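Local coordinates for protein glycosyl hydrolase, family 38 (Enterococcus faecalis, PDB 3LVT) that probably removes alpha-linked mannose from glycans as a family 38 alpha-mannosidase and carries a bound calcium ion, at residues Leu612-Asp617 against Gln636-Leu641; Thr663-Gln668 against Thr749-Val754; Pro817-Leu822 against His860-Pro865; Tyr329-Asp334 against Arg388-Ala393; Gly56-Leu61 against Leu84-Phe89. All blocks are in the same frame, centred on the assembly; numbering follows the deposited sequence.

Contact 1. Residues Leu612-Asp617 against Gln636-Leu641; sequences LPVAAD and QRSTTL
The Pro613 ring lies over one face of the Arg637 guanidinium. Its CG sits 3.5 Å from Arg637 NE, offset toward the rim of the flat group. The Arg637 chain is bent at its third torsion (chi3 80°), and this brings the guanidinium face against the proline ring. The two side chains cross obliquely. Leu641 meets the same ring differently: the side chains run side by side and point the same way, with Pro613 CD 3.7 Å from Leu641 CD2. Pro613 and Leu641 form an antiparallel non-hydrogen-bonded pair. Val614 N donates to Thr640 O (2.8 Å), and Ser638 N donates to Ala615 O (2.8 Å). Ser638 OG accepts from Thr640 N at 2.9 Å in an ST turn, which shapes the bend before Leu641. At the far end Asp617 N donates to Gln636 O (3.0 Å). Gln636 N returns a bond to Asp617 OD2 (3.2 Å), reaching it from above the carboxylate plane. Asp617 OD2 also pairs with Arg619, so that oxygen has two donors. The Arg637 guanidinium forms a salt bridge with Asp564. The contact closes the excursion that carries helix 619-625, between the neighbouring antiparallel strands 601-613 and 641-653. Strand 583-584 adds Ile583, which touches both Leu612 and Arg637.

Contact 2. Residues Thr663-Gln668 against Thr749-Val754; sequences TTINNQ and TLIRCV
Two layers of beta sheet in the family 38 C-terminal region face each other here, and Ile665 meets Ile751 between them. The CD1 atoms of these two isoleucines are 4.3 Å apart. Thr663 CG2 and Leu750 CD1 make a similar loose contact at 4.4 Å. Thr663 OG1 has its own partners, Tyr778 and Thr648. Strands 663-667 and 749-753 run nearly parallel in direction, at 12°, with their axes 10.0 Å apart at closest approach. No hydrogen bond joins them. That spacing and the inward side chains are those of packed sheets, not of neighbouring strands in one sheet. Strand 659-667 lies between 641-653 and 772-783 in one layer. Strand 746-753 lies between 672-678 and 737-740 in the other. Leu750 and Ile751 both face Leu674 across a classic beta bulge. The bulge lets two consecutive side chains point toward the opposing layer. Cys753 follows two residues after Ile751 and points the same way. Its SG stands beside the end of the Asn667 side chain, whose CG is anti to the backbone N (chi1 -168°). Phe776 and Tyr774 of strand 772-783 touch Leu750 and Ile751 respectively, and Phe644 touches Ile665.

Contact 3. Residues Pro817-Leu822 against His860-Pro865; sequences PNHVYL and HKETQP
Glu862 OE1 accepts a hydrogen bond from His819 NE2 at 3.0 Å, with an angle of 151° at the hydrogen. The oxygen is met from above the carboxylate plane. It lies at the ring edge, tilted 19° from the imidazole plane. The side chains cross at about a right angle. Bending of the Glu862 chain at its second torsion (chi2 74°) brings the carboxylate round to the histidine. The backbone of Glu862 holds the same strand, since its N donates to Tyr821 O at 3.2 Å from above the carbonyl plane. Lys861 and Tyr821 lie side by side and point the same way. Lys861 CG makes a CH-pi contact over one face of the tyrosine ring, 4.3 Å from its centroid. Further out, Lys861 CD passes 3.8 Å from Tyr821 OH. Leu822 and Lys861 form an antiparallel non-hydrogen-bonded pair, and Leu822 CD2 reaches Lys861 CB at 4.0 Å. Lys861 begins a type II' turn that ends at Gln864, with Glu862 as its second residue. Trp504 meets the His819 ring. Tyr821 OH bonds to Glu330 on helix 304-332, and Lys861 NZ makes a long, weak ion pair with it. The nearby carboxylate would probably raise the proton affinity of His819 and help the imidazole carry positive charge.

Contact 4. Residues Tyr329-Asp334 against Arg388-Ala393; sequences YEVTGD and RQLTEA
Val331 carries most of this helix-to-helix contact, and its two methyl groups have different partners. Val331 CG1 meets Leu390 CD1 at 3.9 Å. Val331 CG2 meets Ala393 CB at 4.0 Å and lies 3.9 Å from the carbonyl O of Gln389. The valine therefore rests against the C-terminal end of the second helix, where it meets the side chains of Leu390 and Ala393 and a backbone oxygen. The side chains of Val331 and Leu390 cross at a slant. Val331 CG2 lies roughly anti to the backbone N, on the side of Gln389 O and Ala393. Thr332 makes a looser contact, with OG1 4.4 Å from Gln389 CD. No hydrogen bond joins the two segments; the contact is mainly apolar. The nearest CA atoms are 7.1 Å apart, between Val331 and Leu390.

The next shell holds these groups in place. Met327 of helix 304-332 also touches Leu390, and Ala328 touches Gln389. Phe409 of strand 404-410 lies against Leu390 from the beta region. The first helix ends here: Gly333 N donates to Tyr329 O, and Gly333 then leaves helical geometry with positive phi. Ala393 makes a backbone hydrogen bond with Leu815. Glu330 forms a salt bridge with Arg836. Helices 304-332 and 362-392 thus meet at their C-terminal ends, as packed helices of the alpha-mannosidase middle domain, at its border with the following beta domains.

Contact 5. Residues Gly56-Leu61 against Leu84-Phe89; sequences GQTIIL and LKIGPF
The first torsion of Leu61 (chi1 -61°) sets its CG opposite the carbonyl carbon, and that of Ile86 (chi1 69°) tucks its CG1 between the backbone N and the carbonyl carbon. These settings bring Leu61 CD1 to 3.8 Å from Ile86 CD1. The two side chains cross at about a right angle. Leu61 CD2 only grazes Leu84 CD1, at 4.5 Å. Thr58 lays its CG2 methyl over Gly87 CA at 3.9 Å. The backbones join beside it. Thr58 N donates to Phe89 O at 3.0 Å, and the Thr58 hydroxyl adds a weak bond to the same oxygen. Phe89 N donates to Gly56 O at 3.1 Å, from above the carbonyl plane. The two backbone bonds make a single bridge between Gln57 and Phe89. Gly56 CA makes a CA-H...O contact with Gly87 O. A cis peptide bond precedes Pro88 and turns the chain at this point. One water accepts from Gly56 N at 2.9 Å and lies near Lys85 O and Gly87 O. The chain leaving strand 84-85, which pairs in parallel with strand 52-53, runs alongside the loop leading into helix 59-67. Helix 25-45 covers Leu84 and Ile60. Helix 100-117 adds Trp117 against Leu61 and Ile86, and Asn106 and Met107 against Phe89.

Overall arrangement
Contacts 3 and 4 are directly joined. Tyr821 OH and Glu330 OE2 are 2.7 Å apart in a probable hydrogen bond, which ties the end of helix 304-332 to the beta region near the C-terminus. Their centres are 15 Å apart. Contacts 1 and 2 share the sheet that includes strands 601-613, 641-653 and 659-667, with centres 16 Å apart and nearest atoms about 5 Å apart. These two pairs are well separated: the centres of contacts 1 and 3 are 60 Å apart, on opposite sides of the chain's centre. Contact 5 belongs to the N-terminal domain, at least 37 Å from every other contact, centre to centre. All five lie away from the calcium site.

Contact 1. Residues Leu612-Asp617 against Gln636-Leu641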
# COMPACT_ATOMS: atom_id res chain seq x y z
N LEU A 612 -26.85 3.67 -18.49
CA LEU A 612 -26.35 2.36 -18.13
C LEU A 612 -27.43 1.41 -17.68
O LEU A 612 -28.40 1.83 -17.03
CB LEU A 612 -25.28 2.49 -17.04
CG LEU A 612 -24.00 3.22 -17.45
CD1 LEU A 612 -22.98 3.27 -16.32
CD2 LEU A 612 -23.39 2.51 -18.62
N PRO A 613 -27.28 0.11 -18.02
CA PRO A 613 -28.14 -0.93 -17.44
C PRO A 613 -28.13 -0.80 -15.93
O PRO A 613 -27.09 -0.48 -15.35
CB PRO A 613 -27.46 -2.24 -17.87
CG PRO A 613 -26.77 -1.85 -19.15
CD PRO A 613 -26.31 -0.45 -18.98
N VAL A 614 -29.29 -1.02 -15.31
CA VAL A 614 -29.44 -0.80 -13.88
C VAL A 614 -28.73 -1.91 -13.09
O VAL A 614 -28.25 -1.71 -11.97
CB VAL A 614 -30.95 -0.56 -13.53
CG1 VAL A 614 -31.69 -1.86 -13.14
CG2 VAL A 614 -31.08 0.47 -12.44
N ALA A 615 -28.59 -3.07 -13.73
CA ALA A 615 -28.15 -4.32 -13.10
C ALA A 615 -28.04 -5.40 -14.19
O ALA A 615 -28.44 -5.17 -15.35
CB ALA A 615 -29.17 -4.77 -12.02
N ALA A 616 -27.53 -6.58 -13.83
CA ALA A 616 -27.71 -7.75 -14.70
C ALA A 616 -29.21 -8.08 -14.73
O ALA A 616 -29.98 -7.60 -13.90
CB ALA A 616 -26.90 -8.91 -14.20
N ASP A 617 -29.64 -8.87 -15.71
CA ASP A 617 -31.04 -9.21 -15.77
C ASP A 617 -31.34 -10.29 -14.71
O ASP A 617 -30.42 -10.72 -14.00
CB ASP A 617 -31.45 -9.62 -17.19
CG ASP A 617 -30.78 -10.92 -17.64
OD1 ASP A 617 -30.54 -11.83 -16.81
OD2 ASP A 617 -30.50 -11.04 -18.85
N GLN A 636 -27.30 -11.44 -19.05
CA GLN A 636 -26.86 -10.33 -19.86
C GLN A 636 -27.16 -9.08 -19.08
O GLN A 636 -27.88 -9.13 -18.09
CB GLN A 636 -27.57 -10.34 -21.22
CG GLN A 636 -27.27 -11.59 -22.09
CD GLN A 636 -25.80 -11.77 -22.49
OE1 GLN A 636 -25.37 -12.88 -22.84
NE2 GLN A 636 -25.02 -10.68 -22.47
N ARG A 637 -26.63 -7.95 -19.51
CA ARG A 637 -27.01 -6.68 -18.91
C ARG A 637 -28.55 -6.48 -18.98
O ARG A 637 -29.19 -6.93 -19.92
CB ARG A 637 -26.23 -5.53 -19.52
CG ARG A 637 -24.69 -5.73 -19.34
CD ARG A 637 -23.91 -4.41 -19.39
NE ARG A 637 -23.96 -3.69 -18.12
CZ ARG A 637 -23.41 -2.50 -17.90
NH1 ARG A 637 -22.70 -1.86 -18.86
NH2 ARG A 637 -23.54 -1.95 -16.70
N SER A 638 -29.14 -5.88 -17.95
CA SER A 638 -30.56 -5.61 -17.98
C SER A 638 -30.90 -4.55 -19.03
O SER A 638 -30.09 -3.65 -19.32
CB SER A 638 -31.08 -5.18 -16.61
OG SER A 638 -32.22 -4.37 -16.77
N THR A 639 -32.10 -4.68 -19.60
CA THR A 639 -32.57 -3.71 -20.60
C THR A 639 -33.17 -2.48 -19.95
O THR A 639 -33.65 -1.62 -20.66
CB THR A 639 -33.60 -4.33 -21.57
OG1 THR A 639 -34.80 -4.70 -20.84
CG2 THR A 639 -33.01 -5.56 -22.26
N THR A 640 -33.15 -2.39 -18.62
CA THR A 640 -33.59 -1.15 -17.94
C THR A 640 -32.39 -0.23 -17.75
O THR A 640 -31.40 -0.60 -17.13
CB THR A 640 -34.33 -1.45 -16.60
OG1 THR A 640 -35.45 -2.30 -16.85
CG2 THR A 640 -34.85 -0.19 -15.93
N LEU A 641 -32.46 0.97 -18.32
CA LEU A 641 -31.32 1.89 -18.33
C LEU A 641 -31.61 3.15 -17.54
O LEU A 641 -32.67 3.73 -17.67
CB LEU A 641 -30.90 2.26 -19.76
CG LEU A 641 -30.76 1.15 -20.82
CD1 LEU A 641 -30.51 1.71 -22.22
CD2 LEU A 641 -29.69 0.13 -20.45

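Contact 2. Residues Thr663-Gln668 against Thr749-Val754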
# COMPACT_ATOMS: atom_id res chain seq x y z
N THR A 663 -12.26 11.97 -10.02
CA THR A 663 -13.53 11.56 -10.59
C THR A 663 -14.51 11.20 -9.47
O THR A 663 -14.15 10.54 -8.49
CB THR A 663 -13.33 10.39 -11.60
OG1 THR A 663 -12.73 10.89 -12.80
CG2 THR A 663 -14.63 9.71 -11.97
N THR A 664 -15.75 11.63 -9.61
CA THR A 664 -16.77 11.36 -8.62
C THR A 664 -18.02 10.75 -9.24
O THR A 664 -18.51 11.21 -10.28
CB THR A 664 -17.12 12.63 -7.82
OG1 THR A 664 -15.92 13.22 -7.35
CG2 THR A 664 -17.96 12.30 -6.59
N ILE A 665 -18.52 9.72 -8.58
CA ILE A 665 -19.76 9.08 -8.96
C ILE A 665 -20.56 8.79 -7.71
O ILE A 665 -20.00 8.75 -6.59
CB ILE A 665 -19.49 7.75 -9.74
CG1 ILE A 665 -19.01 6.65 -8.79
CG2 ILE A 665 -18.50 7.98 -10.88
CD1 ILE A 665 -18.88 5.29 -9.44
N ASN A 666 -21.86 8.61 -7.89
CA ASN A 666 -22.76 8.12 -6.84
C ASN A 666 -23.35 6.85 -7.44
O ASN A 666 -24.38 6.87 -8.10
CB ASN A 666 -23.82 9.17 -6.47
CG ASN A 666 -24.90 8.63 -5.46
OD1 ASN A 666 -24.62 7.78 -4.61
ND2 ASN A 666 -26.12 9.17 -5.57
N ASN A 667 -22.62 5.77 -7.21
CA ASN A 667 -22.93 4.46 -7.75
C ASN A 667 -24.24 3.83 -7.23
O ASN A 667 -24.31 3.33 -6.09
CB ASN A 667 -21.75 3.54 -7.46
CG ASN A 667 -21.83 2.24 -8.22
OD1 ASN A 667 -21.52 1.19 -7.67
ND2 ASN A 667 -22.23 2.31 -9.48
N GLN A 668 -25.27 3.85 -8.07
CA GLN A 668 -26.55 3.25 -7.71
C GLN A 668 -26.97 2.21 -8.73
O GLN A 668 -28.15 2.10 -9.03
CB GLN A 668 -27.65 4.32 -7.59
CG GLN A 668 -27.42 5.41 -6.51
CD GLN A 668 -27.20 4.88 -5.08
OE1 GLN A 668 -26.55 5.53 -4.26
NE2 GLN A 668 -27.75 3.70 -4.78
N THR A 749 -8.94 0.43 -13.67
CA THR A 749 -10.26 0.17 -13.12
C THR A 749 -10.53 1.14 -11.98
O THR A 749 -9.71 1.29 -11.05
CB THR A 749 -10.40 -1.27 -12.59
OG1 THR A 749 -10.29 -2.18 -13.67
CG2 THR A 749 -11.74 -1.49 -11.86
N LEU A 750 -11.68 1.79 -12.04
CA LEU A 750 -12.09 2.65 -10.98
C LEU A 750 -12.90 1.84 -9.97
O LEU A 750 -12.70 1.97 -8.77
CB LEU A 750 -12.90 3.84 -11.53
CG LEU A 750 -12.15 4.70 -12.57
CD1 LEU A 750 -13.07 5.77 -13.08
CD2 LEU A 750 -10.86 5.32 -12.04
N ILE A 751 -13.77 0.96 -10.47
CA ILE A 751 -14.78 0.32 -9.63
C ILE A 751 -15.39 -0.92 -10.28
O ILE A 751 -15.71 -0.91 -11.46
CB ILE A 751 -15.87 1.34 -9.22
CG1 ILE A 751 -16.64 0.85 -7.98
CG2 ILE A 751 -16.80 1.63 -10.37
CD1 ILE A 751 -17.30 1.97 -7.20
N ARG A 752 -15.55 -1.98 -9.49
CA ARG A 752 -16.11 -3.23 -9.97
C ARG A 752 -17.19 -3.67 -9.00
O ARG A 752 -16.91 -3.86 -7.83
CB ARG A 752 -15.02 -4.28 -10.00
CG ARG A 752 -14.93 -5.14 -11.24
CD ARG A 752 -13.91 -6.23 -10.97
NE ARG A 752 -14.61 -7.47 -10.71
CZ ARG A 752 -14.26 -8.40 -9.83
NH1 ARG A 752 -13.19 -8.27 -9.05
NH2 ARG A 752 -15.02 -9.47 -9.73
N CYS A 753 -18.42 -3.84 -9.47
CA CYS A 753 -19.56 -4.15 -8.61
C CYS A 753 -20.17 -5.49 -8.93
O CYS A 753 -20.57 -5.76 -10.07
CB CYS A 753 -20.63 -3.08 -8.73
SG CYS A 753 -19.93 -1.50 -8.71
N VAL A 754 -20.31 -6.30 -7.89
CA VAL A 754 -20.53 -7.71 -8.06
C VAL A 754 -21.29 -8.25 -6.84
O VAL A 754 -21.16 -7.69 -5.75
CB VAL A 754 -19.15 -8.36 -8.23
CG1 VAL A 754 -18.64 -8.94 -6.90
CG2 VAL A 754 -19.12 -9.35 -9.38

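Contact 3. Residues Pro817-Leu822 against His860-Pro865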
# COMPACT_ATOMS: atom_id res chain seq x y z
N PRO A 817 13.50 29.00 11.32
CA PRO A 817 12.22 29.01 10.60
C PRO A 817 12.31 28.39 9.21
O PRO A 817 11.28 28.10 8.61
CB PRO A 817 11.89 30.50 10.51
CG PRO A 817 13.23 31.19 10.55
CD PRO A 817 14.06 30.36 11.48
N ASN A 818 13.53 28.22 8.71
CA ASN A 818 13.80 27.42 7.51
C ASN A 818 14.89 26.42 7.82
O ASN A 818 15.93 26.78 8.37
CB ASN A 818 14.23 28.27 6.33
CG ASN A 818 13.33 29.46 6.11
OD1 ASN A 818 12.45 29.43 5.26
ND2 ASN A 818 13.55 30.53 6.88
N HIS A 819 14.67 25.16 7.44
CA HIS A 819 15.59 24.08 7.78
C HIS A 819 15.44 22.84 6.89
O HIS A 819 14.32 22.43 6.58
CB HIS A 819 15.38 23.67 9.24
CG HIS A 819 16.50 22.87 9.80
ND1 HIS A 819 17.71 23.44 10.15
CD2 HIS A 819 16.61 21.56 10.08
CE1 HIS A 819 18.51 22.50 10.63
NE2 HIS A 819 17.87 21.35 10.59
N VAL A 820 16.58 22.25 6.51
CA VAL A 820 16.62 20.97 5.79
C VAL A 820 17.13 19.92 6.76
O VAL A 820 18.29 19.97 7.18
CB VAL A 820 17.53 21.04 4.52
CG1 VAL A 820 16.83 21.79 3.39
CG2 VAL A 820 18.90 21.70 4.83
N TYR A 821 16.26 18.98 7.13
CA TYR A 821 16.58 17.95 8.14
C TYR A 821 17.45 16.86 7.55
O TYR A 821 18.34 16.33 8.22
CB TYR A 821 15.31 17.32 8.70
CG TYR A 821 15.55 16.37 9.86
CD1 TYR A 821 15.86 16.86 11.12
CD2 TYR A 821 15.44 14.99 9.69
CE1 TYR A 821 16.07 16.00 12.20
CE2 TYR A 821 15.64 14.12 10.77
CZ TYR A 821 15.95 14.63 12.02
OH TYR A 821 16.17 13.79 13.10
N LEU A 822 17.17 16.51 6.31
CA LEU A 822 17.88 15.47 5.60
C LEU A 822 18.11 16.00 4.23
O LEU A 822 17.25 16.63 3.62
CB LEU A 822 17.08 14.18 5.52
CG LEU A 822 17.16 13.31 6.77
CD1 LEU A 822 15.85 12.57 6.98
CD2 LEU A 822 18.36 12.36 6.72
N HIS A 860 22.86 12.67 4.24
CA HIS A 860 23.26 13.42 5.44
C HIS A 860 22.08 13.96 6.23
O HIS A 860 21.09 14.39 5.66
CB HIS A 860 24.20 14.57 5.08
CG HIS A 860 25.51 14.11 4.53
ND1 HIS A 860 25.74 14.00 3.17
CD2 HIS A 860 26.64 13.69 5.14
CE1 HIS A 860 26.97 13.54 2.98
NE2 HIS A 860 27.53 13.35 4.16
N LYS A 861 22.23 13.95 7.55
CA LYS A 861 21.28 14.58 8.46
C LYS A 861 21.94 15.81 9.06
O LYS A 861 22.93 15.69 9.80
CB LYS A 861 20.85 13.61 9.56
CG LYS A 861 19.80 14.18 10.48
CD LYS A 861 19.64 13.35 11.73
CE LYS A 861 20.48 13.87 12.86
NZ LYS A 861 20.64 12.82 13.91
N GLU A 862 21.39 16.99 8.76
CA GLU A 862 22.13 18.25 8.92
C GLU A 862 23.46 18.11 8.18
O GLU A 862 23.51 17.69 7.02
CB GLU A 862 22.36 18.60 10.39
CG GLU A 862 21.28 19.44 11.06
CD GLU A 862 19.99 18.66 11.36
OE1 GLU A 862 19.11 18.63 10.48
OE2 GLU A 862 19.86 18.12 12.48
N THR A 863 24.55 18.46 8.86
CA THR A 863 25.90 18.16 8.40
C THR A 863 26.18 16.64 8.42
O THR A 863 26.79 16.09 7.49
CB THR A 863 26.97 18.94 9.25
OG1 THR A 863 28.21 18.21 9.31
CG2 THR A 863 26.47 19.19 10.70
N GLN A 864 25.69 15.97 9.47
CA GLN A 864 26.17 14.63 9.87
C GLN A 864 25.99 13.51 8.84
O GLN A 864 24.92 13.38 8.23
CB GLN A 864 25.56 14.24 11.22
N PRO A 865 27.03 12.68 8.65
CA PRO A 865 26.89 11.52 7.78
C PRO A 865 26.36 10.32 8.57
O PRO A 865 26.27 10.38 9.80
CB PRO A 865 28.31 11.27 7.28
CG PRO A 865 29.19 11.76 8.39
CD PRO A 865 28.40 12.78 9.20

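Contact 4. Residues Tyr329-Asp334 against Arg388-Ala393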
# COMPACT_ATOMS: atom_id res chain seq x y z
N TYR A 329 11.51 14.02 17.76
CA TYR A 329 12.40 13.46 18.76
C TYR A 329 13.62 14.36 19.03
O TYR A 329 14.05 14.51 20.18
CB TYR A 329 12.84 12.05 18.37
CG TYR A 329 13.86 11.47 19.32
CD1 TYR A 329 13.47 10.65 20.37
CD2 TYR A 329 15.23 11.77 19.19
CE1 TYR A 329 14.39 10.12 21.27
CE2 TYR A 329 16.17 11.24 20.07
CZ TYR A 329 15.75 10.42 21.11
OH TYR A 329 16.67 9.88 22.00
N GLU A 330 14.18 14.96 17.97
CA GLU A 330 15.31 15.88 18.11
C GLU A 330 15.03 16.90 19.20
O GLU A 330 15.89 17.17 20.04
CB GLU A 330 15.62 16.60 16.80
CG GLU A 330 16.11 15.70 15.68
CD GLU A 330 17.41 14.95 16.00
OE1 GLU A 330 17.97 15.16 17.09
OE2 GLU A 330 17.86 14.15 15.14
N VAL A 331 13.83 17.45 19.18
CA VAL A 331 13.43 18.43 20.18
C VAL A 331 13.01 17.78 21.49
O VAL A 331 13.42 18.21 22.57
CB VAL A 331 12.33 19.40 19.62
CG1 VAL A 331 11.52 18.72 18.55
CG2 VAL A 331 11.42 19.95 20.75
N THR A 332 12.22 16.72 21.42
CA THR A 332 11.49 16.28 22.59
C THR A 332 12.21 15.19 23.40
O THR A 332 11.92 14.99 24.58
CB THR A 332 10.05 15.84 22.20
OG1 THR A 332 9.15 16.10 23.28
CG2 THR A 332 9.99 14.37 21.79
N GLY A 333 13.14 14.49 22.76
CA GLY A 333 13.78 13.33 23.39
C GLY A 333 12.93 12.07 23.53
O GLY A 333 13.35 11.10 24.13
N ASP A 334 11.72 12.07 22.97
CA ASP A 334 10.89 10.86 22.95
C ASP A 334 10.40 10.54 21.54
O ASP A 334 10.32 11.40 20.67
CB ASP A 334 9.67 10.97 23.89
CG ASP A 334 9.98 11.67 25.20
OD1 ASP A 334 10.89 11.20 25.94
OD2 ASP A 334 9.31 12.68 25.50
N ARG A 388 2.90 19.75 16.56
CA ARG A 388 2.72 20.70 17.65
C ARG A 388 4.02 20.86 18.45
O ARG A 388 4.37 21.96 18.85
CB ARG A 388 1.59 20.20 18.56
CG ARG A 388 1.08 21.18 19.60
CD ARG A 388 1.69 20.97 21.01
NE ARG A 388 2.00 19.57 21.34
CZ ARG A 388 1.15 18.70 21.89
NH1 ARG A 388 -0.10 19.05 22.17
NH2 ARG A 388 1.55 17.46 22.16
N GLN A 389 4.72 19.74 18.67
CA GLN A 389 6.00 19.72 19.39
C GLN A 389 7.09 20.41 18.59
O GLN A 389 8.03 21.00 19.14
CB GLN A 389 6.42 18.27 19.66
CG GLN A 389 5.79 17.66 20.91
CD GLN A 389 5.51 16.16 20.80
OE1 GLN A 389 5.78 15.52 19.77
NE2 GLN A 389 4.97 15.59 21.87
N LEU A 390 6.92 20.34 17.27
CA LEU A 390 7.90 20.72 16.31
C LEU A 390 7.75 22.21 15.97
O LEU A 390 8.75 22.92 15.84
CB LEU A 390 7.73 19.85 15.09
CG LEU A 390 8.89 19.46 14.18
CD1 LEU A 390 10.17 19.10 14.93
CD2 LEU A 390 8.45 18.31 13.31
N THR A 391 6.51 22.67 15.85
CA THR A 391 6.25 24.06 15.50
C THR A 391 6.46 24.94 16.71
O THR A 391 6.90 26.09 16.57
CB THR A 391 4.82 24.28 14.98
OG1 THR A 391 3.89 23.63 15.84
CG2 THR A 391 4.67 23.75 13.58
N GLU A 392 6.14 24.41 17.89
CA GLU A 392 6.35 25.11 19.16
C GLU A 392 7.83 25.47 19.34
O GLU A 392 8.15 26.48 19.93
CB GLU A 392 5.90 24.25 20.33
CG GLU A 392 5.31 25.01 21.48
CD GLU A 392 3.86 25.43 21.22
OE1 GLU A 392 3.03 24.52 20.96
OE2 GLU A 392 3.55 26.65 21.29
N ALA A 393 8.72 24.63 18.83
CA ALA A 393 10.16 24.84 18.98
C ALA A 393 10.76 25.74 17.89
O ALA A 393 11.93 26.13 17.96
CB ALA A 393 10.89 23.50 19.03

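Contact 5. Residues Gly56-Leu61 against Leu84-Phe89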
# COMPACT_ATOMS: atom_id res chain seq x y z
N GLY A 56 3.61 -19.76 10.57
CA GLY A 56 4.35 -18.64 10.04
C GLY A 56 4.07 -17.25 10.54
O GLY A 56 4.57 -16.29 10.01
N GLN A 57 3.24 -17.15 11.56
CA GLN A 57 2.65 -15.90 12.05
C GLN A 57 2.42 -15.89 13.54
O GLN A 57 1.78 -16.78 14.09
CB GLN A 57 1.36 -15.58 11.32
CG GLN A 57 0.39 -16.73 11.22
CD GLN A 57 -0.90 -16.34 10.53
OE1 GLN A 57 -1.59 -17.18 9.96
NE2 GLN A 57 -1.22 -15.04 10.57
N THR A 58 2.95 -14.84 14.17
CA THR A 58 2.99 -14.77 15.62
C THR A 58 1.65 -14.39 16.19
O THR A 58 1.35 -14.69 17.35
CB THR A 58 4.05 -13.74 16.10
OG1 THR A 58 3.83 -12.49 15.42
CG2 THR A 58 5.45 -14.24 15.79
N ILE A 59 0.84 -13.72 15.36
CA ILE A 59 -0.41 -13.18 15.84
C ILE A 59 -1.28 -14.28 16.45
O ILE A 59 -2.05 -14.03 17.35
CB ILE A 59 -1.18 -12.33 14.77
CG1 ILE A 59 -2.34 -11.58 15.44
CG2 ILE A 59 -1.65 -13.21 13.58
CD1 ILE A 59 -3.12 -10.67 14.54
N ILE A 60 -1.11 -15.51 15.96
CA ILE A 60 -1.84 -16.66 16.47
C ILE A 60 -1.73 -16.82 18.00
O ILE A 60 -2.68 -17.25 18.66
CB ILE A 60 -1.42 -17.98 15.75
CG1 ILE A 60 -1.41 -17.78 14.23
CG2 ILE A 60 -2.39 -19.10 16.05
CD1 ILE A 60 -1.50 -19.08 13.41
N LEU A 61 -0.59 -16.46 18.58
CA LEU A 61 -0.47 -16.53 20.04
C LEU A 61 -1.29 -15.43 20.71
O LEU A 61 -2.07 -15.70 21.63
CB LEU A 61 1.00 -16.49 20.46
CG LEU A 61 1.79 -17.69 19.90
CD1 LEU A 61 3.28 -17.52 20.10
CD2 LEU A 61 1.30 -19.01 20.50
N LEU A 84 6.97 -25.69 19.85
CA LEU A 84 6.12 -24.87 19.00
C LEU A 84 7.00 -23.96 18.17
O LEU A 84 7.85 -23.25 18.71
CB LEU A 84 5.19 -24.00 19.84
CG LEU A 84 3.70 -24.27 19.92
CD1 LEU A 84 3.04 -23.15 20.73
CD2 LEU A 84 3.05 -24.37 18.56
N LYS A 85 6.81 -23.97 16.86
CA LYS A 85 7.66 -23.17 15.99
C LYS A 85 6.83 -22.03 15.42
O LYS A 85 5.87 -22.25 14.68
CB LYS A 85 8.32 -24.05 14.92
N ILE A 86 7.19 -20.82 15.82
CA ILE A 86 6.39 -19.63 15.57
C ILE A 86 7.13 -18.57 14.75
O ILE A 86 8.34 -18.46 14.82
CB ILE A 86 5.92 -19.01 16.89
CG1 ILE A 86 7.11 -18.40 17.65
CG2 ILE A 86 5.22 -20.06 17.75
CD1 ILE A 86 6.74 -17.22 18.58
N GLY A 87 6.38 -17.79 13.98
CA GLY A 87 6.98 -16.74 13.17
C GLY A 87 7.34 -17.28 11.80
O GLY A 87 6.96 -18.39 11.47
N PRO A 88 8.11 -16.50 11.01
CA PRO A 88 8.72 -15.24 11.43
C PRO A 88 7.91 -13.96 11.15
O PRO A 88 8.36 -12.87 11.52
CB PRO A 88 10.04 -15.22 10.64
CG PRO A 88 9.78 -16.03 9.43
CD PRO A 88 8.57 -16.91 9.67
N PHE A 89 6.76 -14.08 10.49
CA PHE A 89 5.93 -12.90 10.22
C PHE A 89 5.01 -12.63 11.39
O PHE A 89 4.79 -13.51 12.23
CB PHE A 89 5.10 -13.09 8.96
CG PHE A 89 5.90 -13.50 7.75
CD1 PHE A 89 6.96 -12.71 7.29
CD2 PHE A 89 5.61 -14.68 7.08
CE1 PHE A 89 7.69 -13.08 6.19
CE2 PHE A 89 6.34 -15.05 5.98
CZ PHE A 89 7.39 -14.24 5.54
O HOH W 1 5.38 -20.74 12.58